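Local coordinates for L-asparaginase 1 (Escherichia coli, PDB 6NXC), which hydrolyses L-asparagine to L-aspartate and ammonium as a homotetrameric allosteric enzyme, activated by asparagine bound at a second site, at residues 181-184 with 190-193; 194-199 with 317-322; 287-292 with 296-301; 326-331 with 351-356. The protein carries 1 engineered substitution. One frame throughout, in Å; residues are numbered along the deposited sequence. Where two conformers were deposited one is given.

Contact 1. Residues 181-184 with 190-193; sequences TAKA and DAFA. Engineered in segment 181-184: Ala182 (natural residue Thr). With EDO (1,2-ethanediol), chain R.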
loop_
_atom_site.group_PDB
_atom_site.type_symbol
_atom_site.label_atom_id
_atom_site.label_comp_id
_atom_site.label_asym_id
_atom_site.label_seq_id
_atom_site.Cartn_x
_atom_site.Cartn_y
_atom_site.Cartn_z
ATOM N N THR B 181 3.227 4.548 17.299
ATOM C CA THR B 181 2.551 5.415 16.317
ATOM C C THR B 181 3.311 6.699 16.043
ATOM O O THR B 181 4.127 7.198 16.894
ATOM C CB THR B 181 1.159 5.860 16.701
ATOM O OG1 THR B 181 1.223 6.614 17.907
ATOM C CG2 THR B 181 0.233 4.708 16.839
ATOM N N ALA B 182 3.014 7.256 14.876
ATOM C CA ALA B 182 3.538 8.602 14.505
ATOM C C ALA B 182 2.483 9.194 13.566
ATOM O O ALA B 182 1.831 8.406 12.788
ATOM C CB ALA B 182 4.873 8.536 13.840
ATOM N N LYS B 183 2.312 10.498 13.612
ATOM C CA LYS B 183 1.435 11.170 12.635
ATOM C C LYS B 183 2.222 11.228 11.345
ATOM O O LYS B 183 3.023 12.102 11.260
ATOM C CB LYS B 183 0.999 12.580 13.006
ATOM C CG LYS B 183 -0.057 13.192 12.114
ATOM C CD LYS B 183 -0.586 14.496 12.745
ATOM C CE LYS B 183 -1.514 15.248 11.837
ATOM N NZ LYS B 183 -2.063 16.472 12.500
ATOM N N ALA B 184 1.843 10.469 10.344
ATOM C CA ALA B 184 2.651 10.306 9.116
ATOM C C ALA B 184 2.025 11.107 7.979
ATOM O O ALA B 184 2.734 11.424 7.013
ATOM C CB ALA B 184 2.760 8.847 8.783
ATOM N N ASP B 190 -6.226 8.946 7.018
ATOM C CA ASP B 190 -5.264 7.921 7.604
ATOM C C ASP B 190 -4.047 8.674 8.169
ATOM O O ASP B 190 -2.945 8.423 7.753
ATOM C CB ASP B 190 -4.857 6.964 6.465
ATOM C CG ASP B 190 -4.166 7.656 5.284
ATOM O OD1 ASP B 190 -4.335 8.905 5.078
ATOM O OD2 ASP B 190 -3.399 6.988 4.572
ATOM N N ALA B 191 -4.200 9.575 9.109
ATOM C CA ALA B 191 -3.117 10.493 9.530
ATOM C C ALA B 191 -1.991 9.710 10.178
ATOM O O ALA B 191 -0.846 10.114 10.179
ATOM C CB ALA B 191 -3.773 11.438 10.503
ATOM N N PHE B 192 -2.356 8.619 10.880
ATOM C CA PHE B 192 -1.355 7.953 11.771
ATOM C C PHE B 192 -0.838 6.678 11.083
ATOM O O PHE B 192 -1.633 5.940 10.496
ATOM C CB PHE B 192 -2.004 7.674 13.117
ATOM C CG PHE B 192 -2.184 8.947 13.925
ATOM C CD1 PHE B 192 -1.109 9.491 14.570
ATOM C CD2 PHE B 192 -3.362 9.634 13.889
ATOM C CE1 PHE B 192 -1.183 10.679 15.288
ATOM C CE2 PHE B 192 -3.426 10.869 14.507
ATOM C CZ PHE B 192 -2.332 11.404 15.160
ATOM N N ALA B 193 0.388 6.302 11.393
ATOM C CA ALA B 193 0.867 4.965 11.083
ATOM C C ALA B 193 1.625 4.395 12.276
ATOM O O ALA B 193 2.002 5.161 13.209
ATOM C CB ALA B 193 1.719 5.102 9.879
HETATM C C1 EDO R . -3.585 18.665 10.343
HETATM O O1 EDO R . -2.579 17.686 10.265
HETATM C C2 EDO R . -3.474 19.686 11.457
HETATM O O2 EDO R . -2.116 20.173 11.806
#
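Phe192 lies with one ring face against the side chain of Lys183, the two residues sitting as a non-hydrogen-bonded pair on the same face of a short two-stranded beta hairpin. The ring lies against the neighbouring strand: Phe192 CD1 is 3.6 Å from Lys183 CA, and Phe192 CE1 is 3.7 Å from Lys183 CB. A chi1 of -73° puts Phe192 CG beside its own backbone N and turns the ring in towards the lysine. Beyond the hairpin, Phe171 meets Phe192 edge-to-face, and Leu169 and Met114 pack around it.

The strands are pinned by Ala182 and Ala193, a hydrogen-bonded antiparallel pair: Ala182 N donates to Ala193 O at 2.9 Å, and Ala193 N donates to Ala182 O at 2.9 Å. A third bond, from Ala184 N to Ala191 O at 2.7 Å, carries the pairing past Lys183. On the opposite face of the ribbon from Phe192, Ala182 is an engineered replacement of threonine, and its methyl touches the asparagine in the allosteric pocket.

Lys183 therefore leaves the hairpin from the face away from that ligand. With chi1 at -171° and the chain extended beyond CG, its ammonium makes a salt bridge to Asp112 and a hydrogen bond to Thr111, both substrate-binding residues. The same Lys183 NZ also donates to O1 of an ethanediol 2.6 Å away.

Contact 2. Residues 194-199 with 317-322; sequences SPNLPP and GADMTV. With ASN (asparagine), chain O; EDO (1,2-ethanediol), chain Q.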
loop_
_atom_site.group_PDB
_atom_site.type_symbol
_atom_site.label_atom_id
_atom_site.label_comp_id
_atom_site.label_asym_id
_atom_site.label_seq_id
_atom_site.Cartn_x
_atom_site.Cartn_y
_atom_site.Cartn_z
ATOM N N SER B 194 1.905 3.121 12.152
ATOM C CA SER B 194 2.692 2.312 13.097
ATOM C C SER B 194 3.777 1.646 12.243
ATOM O O SER B 194 3.619 0.566 11.772
ATOM C CB SER B 194 1.758 1.347 13.699
ATOM O OG SER B 194 2.488 0.548 14.533
ATOM N N PRO B 195 4.855 2.342 11.889
ATOM C CA PRO B 195 5.678 1.913 10.790
ATOM C C PRO B 195 6.445 0.627 11.053
ATOM O O PRO B 195 6.762 -0.069 10.084
ATOM C CB PRO B 195 6.636 3.095 10.491
ATOM C CG PRO B 195 6.360 4.141 11.482
ATOM C CD PRO B 195 5.215 3.684 12.373
ATOM N N ASN B 196 6.695 0.265 12.301
ATOM C CA ASN B 196 7.492 -0.932 12.627
ATOM C C ASN B 196 6.650 -1.965 13.361
ATOM O O ASN B 196 7.180 -2.946 13.798
ATOM C CB ASN B 196 8.677 -0.530 13.476
ATOM C CG ASN B 196 9.678 0.244 12.691
ATOM O OD1 ASN B 196 10.072 -0.127 11.577
ATOM N ND2 ASN B 196 10.028 1.361 13.238
ATOM N N LEU B 197 5.344 -1.797 13.473
ATOM C CA LEU B 197 4.491 -2.898 14.015
ATOM C C LEU B 197 3.153 -2.885 13.292
ATOM O O LEU B 197 2.570 -1.843 13.107
ATOM C CB LEU B 197 4.285 -2.592 15.517
ATOM C CG LEU B 197 3.643 -3.698 16.324
ATOM C CD1 LEU B 197 4.617 -4.820 16.519
ATOM C CD2 LEU B 197 2.988 -3.220 17.649
ATOM N N PRO B 198 2.516 -4.039 13.017
ATOM C CA PRO B 198 1.177 -3.996 12.458
ATOM C C PRO B 198 0.156 -3.531 13.521
ATOM O O PRO B 198 0.447 -3.416 14.697
ATOM C CB PRO B 198 0.876 -5.471 12.119
ATOM C CG PRO B 198 2.315 -6.080 11.984
ATOM C CD PRO B 198 3.091 -5.412 13.140
ATOM N N PRO B 199 -0.999 -3.089 13.041
ATOM C CA PRO B 199 -2.082 -2.626 13.887
ATOM C C PRO B 199 -2.540 -3.758 14.751
ATOM O O PRO B 199 -2.255 -4.942 14.494
ATOM C CB PRO B 199 -3.220 -2.214 12.976
ATOM C CG PRO B 199 -2.750 -2.464 11.591
ATOM C CD PRO B 199 -1.371 -3.117 11.611
ATOM N N GLY B 317 18.850 2.942 19.607
ATOM C CA GLY B 317 17.431 2.911 19.919
ATOM C C GLY B 317 16.607 1.937 19.082
ATOM O O GLY B 317 15.317 2.068 19.069
ATOM N N ALA B 318 17.214 0.913 18.487
ATOM C CA ALA B 318 16.499 -0.159 17.786
ATOM C C ALA B 318 15.528 0.516 16.795
ATOM O O ALA B 318 16.007 1.394 16.001
ATOM C CB ALA B 318 15.873 -1.135 18.788
ATOM N N ASP B 319 14.272 0.094 16.763
ATOM C CA ASP B 319 13.262 0.611 15.786
ATOM C C ASP B 319 12.312 1.588 16.514
ATOM O O ASP B 319 11.233 1.756 16.020
ATOM C CB ASP B 319 12.504 -0.567 15.198
ATOM C CG ASP B 319 11.827 -1.521 16.174
ATOM O OD1 ASP B 319 12.242 -1.621 17.390
ATOM O OD2 ASP B 319 10.980 -2.323 15.672
ATOM N N MET B 320 12.706 2.236 17.627
ATOM C CA MET B 320 11.803 3.217 18.274
ATOM C C MET B 320 11.570 4.430 17.391
ATOM O O MET B 320 12.513 4.960 16.755
ATOM C CB MET B 320 12.331 3.681 19.624
ATOM C CG MET B 320 12.310 2.577 20.599
ATOM S SD MET B 320 12.662 3.189 22.345
ATOM C CE MET B 320 14.382 3.614 22.182
ATOM N N THR B 321 10.365 4.946 17.508
ATOM C CA THR B 321 10.007 6.271 16.960
ATOM C C THR B 321 10.627 7.350 17.867
ATOM O O THR B 321 11.049 7.155 19.045
ATOM C CB THR B 321 8.484 6.427 16.962
ATOM O OG1 THR B 321 8.119 6.336 18.356
ATOM C CG2 THR B 321 7.741 5.351 16.178
ATOM N N VAL B 322 10.746 8.557 17.349
ATOM C CA VAL B 322 11.178 9.709 18.155
ATOM C C VAL B 322 10.185 9.983 19.263
ATOM O O VAL B 322 10.580 10.232 20.417
ATOM C CB VAL B 322 11.277 10.955 17.261
ATOM C CG1 VAL B 322 11.490 12.223 18.073
ATOM C CG2 VAL B 322 12.376 10.768 16.255
HETATM N N ASN O . 11.855 8.122 12.560
HETATM C CA ASN O . 10.956 9.214 11.980
HETATM C C ASN O . 11.420 10.570 12.528
HETATM O O ASN O . 12.685 10.602 12.840
HETATM C CB ASN O . 9.484 8.924 12.313
HETATM C CG ASN O . 9.152 9.023 13.797
HETATM O OD1 ASN O . 10.016 8.818 14.628
HETATM N ND2 ASN O . 7.961 9.452 14.142
HETATM O OXT ASN O . 10.567 11.574 12.666
HETATM C C1 EDO Q . 11.983 4.199 13.391
HETATM O O1 EDO Q . 11.774 3.241 12.434
HETATM C C2 EDO Q . 10.713 4.703 13.704
HETATM O O2 EDO Q . 10.154 5.465 12.765
#
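Asn196 and Asp319 face each other from two tight turns, their CA atoms 6.8 Å apart. Residues 194-197 form a type I turn, tied by Ser194 OG donating to Leu197 O at 2.8 Å. Residues 317-320 form a type II' turn closed by Met320 N to Gly317 O.

Between the turns the two side chains slide past each other in opposite directions, amide and carboxylate planes turned 42° apart. With CG anti to the carbonyl carbon (chi1 -70°), Asn196 turns towards Asp319. Asn196 CB rests 3.7 Å from Asp319 OD2, while Asn196 ND2 comes to 3.1 Å from Asp319 O. That amide nitrogen donates to an ethanediol, and Asn196 OD1 accepts from Gly296 N. Asp319 OD2 is held by Arg180 and Thr355. Replacing Asn196 with an alanine would probably leave Gly296 N without its acceptor and open a gap beside Asp319.

Just past the turn, Thr321 is the N-cap of helix 322-333, its hydroxyl capping Ala324 N. Val322 N, in the first turn, donates to OD1 of the allosteric asparagine at 2.8 Å and a nearly straight 174°. The ligand's amide oxygen thus meets the positive end of the helix dipole, which is likely to polarise its carbonyl.

Contact 3. Residues 287-292 with 296-301; sequences VVNLTQ and GKVNMG. With ASN (asparagine), chain O; EDO (1,2-ethanediol), chain Q.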
loop_
_atom_site.group_PDB
_atom_site.type_symbol
_atom_site.label_atom_id
_atom_site.label_comp_id
_atom_site.label_asym_id
_atom_site.label_seq_id
_atom_site.Cartn_x
_atom_site.Cartn_y
_atom_site.Cartn_z
ATOM N N VAL B 287 22.890 9.660 25.325
ATOM C CA VAL B 287 22.810 9.915 23.866
ATOM C C VAL B 287 22.232 8.663 23.183
ATOM O O VAL B 287 22.841 7.574 23.282
ATOM C CB VAL B 287 24.163 10.327 23.274
ATOM C CG1 VAL B 287 24.065 10.659 21.827
ATOM C CG2 VAL B 287 24.710 11.462 24.055
ATOM N N VAL B 288 21.075 8.810 22.540
ATOM C CA VAL B 288 20.320 7.717 21.869
ATOM C C VAL B 288 20.340 7.930 20.352
ATOM O O VAL B 288 19.921 8.961 19.904
ATOM C CB VAL B 288 18.910 7.602 22.446
ATOM C CG1 VAL B 288 18.233 6.367 21.919
ATOM C CG2 VAL B 288 18.976 7.496 23.936
ATOM N N ASN B 289 20.707 6.885 19.624
ATOM C CA ASN B 289 20.772 6.888 18.156
ATOM C C ASN B 289 19.460 6.279 17.620
ATOM O O ASN B 289 19.228 5.107 17.872
ATOM C CB ASN B 289 21.965 6.056 17.681
ATOM C CG ASN B 289 22.262 6.277 16.200
ATOM O OD1 ASN B 289 21.856 7.296 15.655
ATOM N ND2 ASN B 289 23.145 5.455 15.676
ATOM N N LEU B 290 18.695 7.046 16.830
ATOM C CA LEU B 290 17.480 6.566 16.093
ATOM C C LEU B 290 17.680 6.720 14.592
ATOM O O LEU B 290 18.522 7.495 14.186
ATOM C CB LEU B 290 16.254 7.402 16.460
ATOM C CG LEU B 290 15.950 7.496 17.925
ATOM C CD1 LEU B 290 14.739 8.333 18.190
ATOM C CD2 LEU B 290 15.810 6.158 18.588
ATOM N N THR B 291 16.852 6.046 13.805
ATOM C CA THR B 291 16.752 6.353 12.399
ATOM C C THR B 291 15.886 7.609 12.214
ATOM O O THR B 291 14.711 7.679 12.749
ATOM C CB THR B 291 16.336 5.191 11.528
ATOM O OG1 THR B 291 16.478 5.648 10.193
ATOM C CG2 THR B 291 14.956 4.703 11.828
ATOM N N GLN B 292 16.304 8.449 11.292
ATOM C CA GLN B 292 15.475 9.533 10.676
ATOM C C GLN B 292 14.417 8.986 9.691
ATOM O O GLN B 292 13.422 9.654 9.423
ATOM C CB GLN B 292 16.371 10.700 10.160
ATOM C CG GLN B 292 17.014 10.450 8.798
ATOM C CD GLN B 292 17.934 11.581 8.381
ATOM O OE1 GLN B 292 18.014 11.877 7.188
ATOM N NE2 GLN B 292 18.727 12.159 9.299
ATOM N N GLY B 296 12.369 1.179 10.058
ATOM C CA GLY B 296 13.633 0.422 10.138
ATOM C C GLY B 296 14.237 0.467 11.537
ATOM O O GLY B 296 13.693 1.066 12.502
ATOM N N LYS B 297 15.374 -0.184 11.667
ATOM C CA LYS B 297 15.939 -0.513 12.969
ATOM C C LYS B 297 17.396 -0.066 12.977
ATOM O O LYS B 297 18.157 -0.527 12.105
ATOM C CB LYS B 297 15.751 -1.991 13.235
ATOM C CG LYS B 297 16.305 -2.447 14.562
ATOM C CD LYS B 297 15.953 -3.820 14.876
ATOM C CE LYS B 297 16.333 -4.223 16.275
ATOM N NZ LYS B 297 15.655 -5.499 16.646
ATOM N N VAL B 298 17.813 0.654 14.007
ATOM C CA VAL B 298 19.239 1.041 14.177
ATOM C C VAL B 298 20.044 -0.225 14.453
ATOM O O VAL B 298 19.553 -1.059 15.218
ATOM C CB VAL B 298 19.387 2.128 15.289
ATOM C CG1 VAL B 298 20.810 2.304 15.747
ATOM C CG2 VAL B 298 18.832 3.450 14.789
ATOM N N ASN B 299 21.174 -0.311 13.776
ATOM C CA ASN B 299 22.198 -1.386 13.862
ATOM C C ASN B 299 23.567 -0.736 13.607
ATOM O O ASN B 299 23.954 -0.575 12.479
ATOM C CB ASN B 299 22.081 -2.391 12.731
ATOM C CG ASN B 299 22.993 -3.582 12.944
ATOM O OD1 ASN B 299 23.623 -3.703 13.990
ATOM N ND2 ASN B 299 23.146 -4.393 11.922
ATOM N N MET B 300 24.177 -0.199 14.605
ATOM C CA MET B 300 25.367 0.639 14.377
ATOM C C MET B 300 26.587 -0.178 13.906
ATOM O O MET B 300 26.665 -1.426 14.204
ATOM C CB MET B 300 25.693 1.396 15.655
ATOM C CG MET B 300 24.802 2.609 15.805
ATOM S SD MET B 300 24.942 3.297 17.467
ATOM C CE MET B 300 24.086 2.050 18.384
ATOM N N GLY B 301 27.449 0.505 13.134
ATOM C CA GLY B 301 28.860 0.137 12.900
ATOM C C GLY B 301 29.061 -0.647 11.620
ATOM O O GLY B 301 30.158 -1.239 11.485
HETATM N N ASN O . 11.855 8.122 12.560
HETATM C CA ASN O . 10.956 9.214 11.980
HETATM C C ASN O . 11.420 10.570 12.528
HETATM O O ASN O . 12.685 10.602 12.840
HETATM C CB ASN O . 9.484 8.924 12.313
HETATM C CG ASN O . 9.152 9.023 13.797
HETATM O OD1 ASN O . 10.016 8.818 14.628
HETATM N ND2 ASN O . 7.961 9.452 14.142
HETATM O OXT ASN O . 10.567 11.574 12.666
HETATM C C1 EDO Q . 11.983 4.199 13.391
HETATM O O1 EDO Q . 11.774 3.241 12.434
HETATM C C2 EDO Q . 10.713 4.703 13.704
HETATM O O2 EDO Q . 10.154 5.465 12.765
#
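The allosteric asparagine pocket takes part of its wall from the end of strand 286-291, a member of the parallel sheet of the C-terminal domain, and the returning chain 296-301 packs against that strand end through Val298. The touching parts run 145° apart, without pairing as strands.

Val298 is the central side chain. A chi1 of 165° sets its two methyls side by side along the strand backbone: Val298 CG2 presses on the peptide between Leu290 and Thr291, 3.4 Å from Thr291 N and 3.5 Å from Leu290 C, while Val298 CG1 lies 3.9 Å from both Asn289 O and Asn289 ND2. Against this strand the isopropyl group meets mostly peptide atoms.

Asn289 and Met300 approach from opposite directions. Asn289 ND2 makes a weak hydrogen bond to Met300 SD at 3.3 Å, with an angle of 155° at the hydrogen. The amide is oriented mainly by stronger partners, with Asn289 OD1 bonded to Ser261 and Asn289 ND2 also giving to Gly265 O; the sulfur is an extra, softer acceptor.

At the pocket end, Thr291 O accepts from the ligand's N at 2.9 Å. Gly296 O receives O1 of an ethanediol, also at 2.9 Å. Gly296 adopts a positive phi; a side chain here would collide with the carbonyl oxygen of the residue before, so glycine is called for.

Further along, Gln292 bonds to Tyr116 of the second subunit. The chemistry is therefore divided: apolar Val298 covers the strand's peptide edge, while a backbone carbonyl at its tip grips the activator's amino group, close to the subunit interface.

Contact 4. Residues 326-331 with 351-356; sequences LTKLHY and RGELTP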
loop_
_atom_site.group_PDB
_atom_site.type_symbol
_atom_site.label_atom_id
_atom_site.label_comp_id
_atom_site.label_asym_id
_atom_site.label_seq_id
_atom_site.Cartn_x
_atom_site.Cartn_y
_atom_site.Cartn_z
ATOM N N LEU B 326 11.592 10.032 23.039
ATOM C CA LEU B 326 11.439 11.243 23.811
ATOM C C LEU B 326 10.705 10.898 25.109
ATOM O O LEU B 326 11.178 11.349 26.197
ATOM C CB LEU B 326 10.702 12.303 22.974
ATOM C CG LEU B 326 10.614 13.615 23.713
ATOM C CD1 LEU B 326 11.965 14.316 23.724
ATOM C CD2 LEU B 326 9.522 14.523 23.225
ATOM N N THR B 327 9.527 10.213 24.992
ATOM C CA THR B 327 8.690 10.016 26.171
ATOM C C THR B 327 9.412 9.010 27.077
ATOM O O THR B 327 9.301 9.141 28.241
ATOM C CB THR B 327 7.252 9.714 25.787
ATOM O OG1 THR B 327 7.318 8.526 25.005
ATOM C CG2 THR B 327 6.664 10.845 25.008
ATOM N N LYS B 328 10.114 7.993 26.537
ATOM C CA LYS B 328 10.808 6.982 27.316
ATOM C C LYS B 328 11.918 7.673 28.142
ATOM O O LYS B 328 12.121 7.319 29.310
ATOM C CB LYS B 328 11.443 5.936 26.408
ATOM C CG LYS B 328 11.837 4.637 27.106
ATOM C CD LYS B 328 12.313 3.611 26.097
ATOM C CE LYS B 328 12.710 2.337 26.741
ATOM N NZ LYS B 328 13.138 1.345 25.727
ATOM N N LEU B 329 12.624 8.653 27.534
ATOM C CA LEU B 329 13.724 9.385 28.268
ATOM C C LEU B 329 13.087 10.213 29.383
ATOM O O LEU B 329 13.595 10.183 30.463
ATOM C CB LEU B 329 14.478 10.278 27.306
ATOM C CG LEU B 329 15.429 9.485 26.429
ATOM C CD1 LEU B 329 15.858 10.341 25.271
ATOM C CD2 LEU B 329 16.613 9.053 27.284
ATOM N N HIS B 330 11.989 10.918 29.104
ATOM C CA HIS B 330 11.216 11.698 30.116
ATOM C C HIS B 330 10.879 10.777 31.248
ATOM O O HIS B 330 11.127 11.124 32.465
ATOM C CB HIS B 330 9.954 12.353 29.605
ATOM C CG HIS B 330 10.256 13.667 28.928
ATOM N ND1 HIS B 330 10.270 14.855 29.641
ATOM C CD2 HIS B 330 10.440 14.002 27.651
ATOM C CE1 HIS B 330 10.548 15.821 28.800
ATOM N NE2 HIS B 330 10.621 15.337 27.586
ATOM N N TYR B 331 10.401 9.561 30.912
ATOM C CA TYR B 331 9.998 8.611 31.956
ATOM C C TYR B 331 11.209 8.150 32.790
ATOM O O TYR B 331 11.198 8.293 34.014
ATOM C CB TYR B 331 9.264 7.424 31.293
ATOM C CG TYR B 331 9.184 6.203 32.161
ATOM C CD1 TYR B 331 8.373 6.162 33.259
ATOM C CD2 TYR B 331 9.919 5.089 31.867
ATOM C CE1 TYR B 331 8.268 5.037 34.059
ATOM C CE2 TYR B 331 9.868 3.969 32.662
ATOM C CZ TYR B 331 9.056 3.951 33.784
ATOM O OH TYR B 331 9.061 2.826 34.512
ATOM N N ARG B 351 7.552 -1.656 27.182
ATOM C CA ARG B 351 6.108 -1.439 26.986
ATOM C C ARG B 351 5.660 -1.796 25.574
ATOM O O ARG B 351 4.529 -1.476 25.265
ATOM C CB ARG B 351 5.712 0.011 27.275
ATOM C CG ARG B 351 5.964 0.440 28.719
ATOM C CD ARG B 351 4.915 -0.116 29.712
ATOM N NE ARG B 351 5.036 0.678 30.938
ATOM C CZ ARG B 351 5.935 0.473 31.901
ATOM N NH1 ARG B 351 6.723 -0.586 31.878
ATOM N NH2 ARG B 351 6.066 1.333 32.903
ATOM N N GLY B 352 6.483 -2.519 24.813
ATOM C CA GLY B 352 6.099 -2.855 23.434
ATOM C C GLY B 352 6.573 -1.859 22.398
ATOM O O GLY B 352 6.188 -2.043 21.259
ATOM N N GLU B 353 7.441 -0.959 22.790
ATOM C CA GLU B 353 7.918 0.166 21.951
ATOM C C GLU B 353 9.032 -0.227 21.023
ATOM O O GLU B 353 9.297 0.504 20.047
ATOM C CB GLU B 353 8.404 1.373 22.750
ATOM C CG GLU B 353 9.686 1.188 23.461
ATOM C CD GLU B 353 9.570 0.425 24.782
ATOM O OE1 GLU B 353 10.664 0.364 25.453
ATOM O OE2 GLU B 353 8.462 -0.086 25.137
ATOM N N LEU B 354 9.661 -1.349 21.253
ATOM C CA LEU B 354 10.805 -1.728 20.431
ATOM C C LEU B 354 10.877 -3.260 20.304
ATOM O O LEU B 354 10.292 -3.994 21.164
ATOM C CB LEU B 354 12.061 -1.064 20.983
ATOM C CG LEU B 354 12.881 -1.624 22.125
ATOM C CD1 LEU B 354 13.543 -3.024 21.847
ATOM C CD2 LEU B 354 14.071 -0.701 22.346
ATOM N N THR B 355 11.474 -3.697 19.219
ATOM C CA THR B 355 11.542 -5.132 18.864
ATOM C C THR B 355 12.930 -5.654 19.312
ATOM O O THR B 355 13.973 -5.211 18.822
ATOM C CB THR B 355 11.425 -5.302 17.337
ATOM O OG1 THR B 355 10.252 -4.588 16.876
ATOM C CG2 THR B 355 11.390 -6.769 16.998
ATOM N N PRO B 356 12.989 -6.567 20.282
ATOM C CA PRO B 356 14.293 -7.041 20.741
ATOM C C PRO B 356 15.050 -7.842 19.665
ATOM O O PRO B 356 14.391 -8.408 18.889
ATOM C CB PRO B 356 13.919 -7.942 21.925
ATOM C CG PRO B 356 12.534 -7.478 22.356
ATOM C CD PRO B 356 11.839 -7.085 21.072
#
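Lys328 of helix 322-333, a helix flanking the parallel sheet of the C-terminal domain, reaches out to Glu353 in the chain's closing tail, and this buried ion pair carries the contact.

Lys328 runs fully extended, chi1 -163°, and crosses the glutamate side chain at about a right angle. Glu353 OE1 receives Lys328 NZ at 2.7 Å on its anti lone pair, the one directed away from the other carboxylate oxygen. The ammonium has two further acceptors, Met346 O and Gln348 O, so three oxygens grip it in a buried setting.

Hydrogen bonds inside the tail hold the carboxylate in turn. Glu353 folds back, bent at chi2 (-80°), and Glu353 OE2 takes Arg351 N at 2.7 Å on its syn side, while Glu353 OE1 also accepts from Leu350 N. Glutamine in place of Glu353 would probably leave the lysine's charge without its countercharge and set one of these backbone donors against an amide NH2.

The remaining contacts are looser. Leu354 CD2 stands 4.1 Å from Lys328 NZ. One helical turn on, Tyr331 and Arg351 cross at about a right angle, ring and guanidinium planes 67° apart. Arg351 is anchored separately, Arg351 NH2 donating to Phe123 O, and this same NH2 lies 3.7 Å from Tyr331 OH.

Contacts 2 and 3 share the allosteric asparagine: its side-chain oxygen is held by the 317-322 segment and its amino group by the end of strand 286-291, and the centres of the two contacts are about 12 Å apart. They are also tied, Ala318 O lying 2.8 Å from Val298 N. Contact 1 touches the same ligand through Ala182, and contact 2 through Thr181 O, 4.1 Å from Thr321 CG2, while its Lys183 faces the substrate site. Contact 4 stands farther back; the side chain of Glu353 is about 11 Å from a bound asparagine. Its tail reaches contact 2, with Asp319 OD2 2.7 Å from Thr355 OG1, and contact 3, with Lys297 NZ 2.8 Å from Thr355 O.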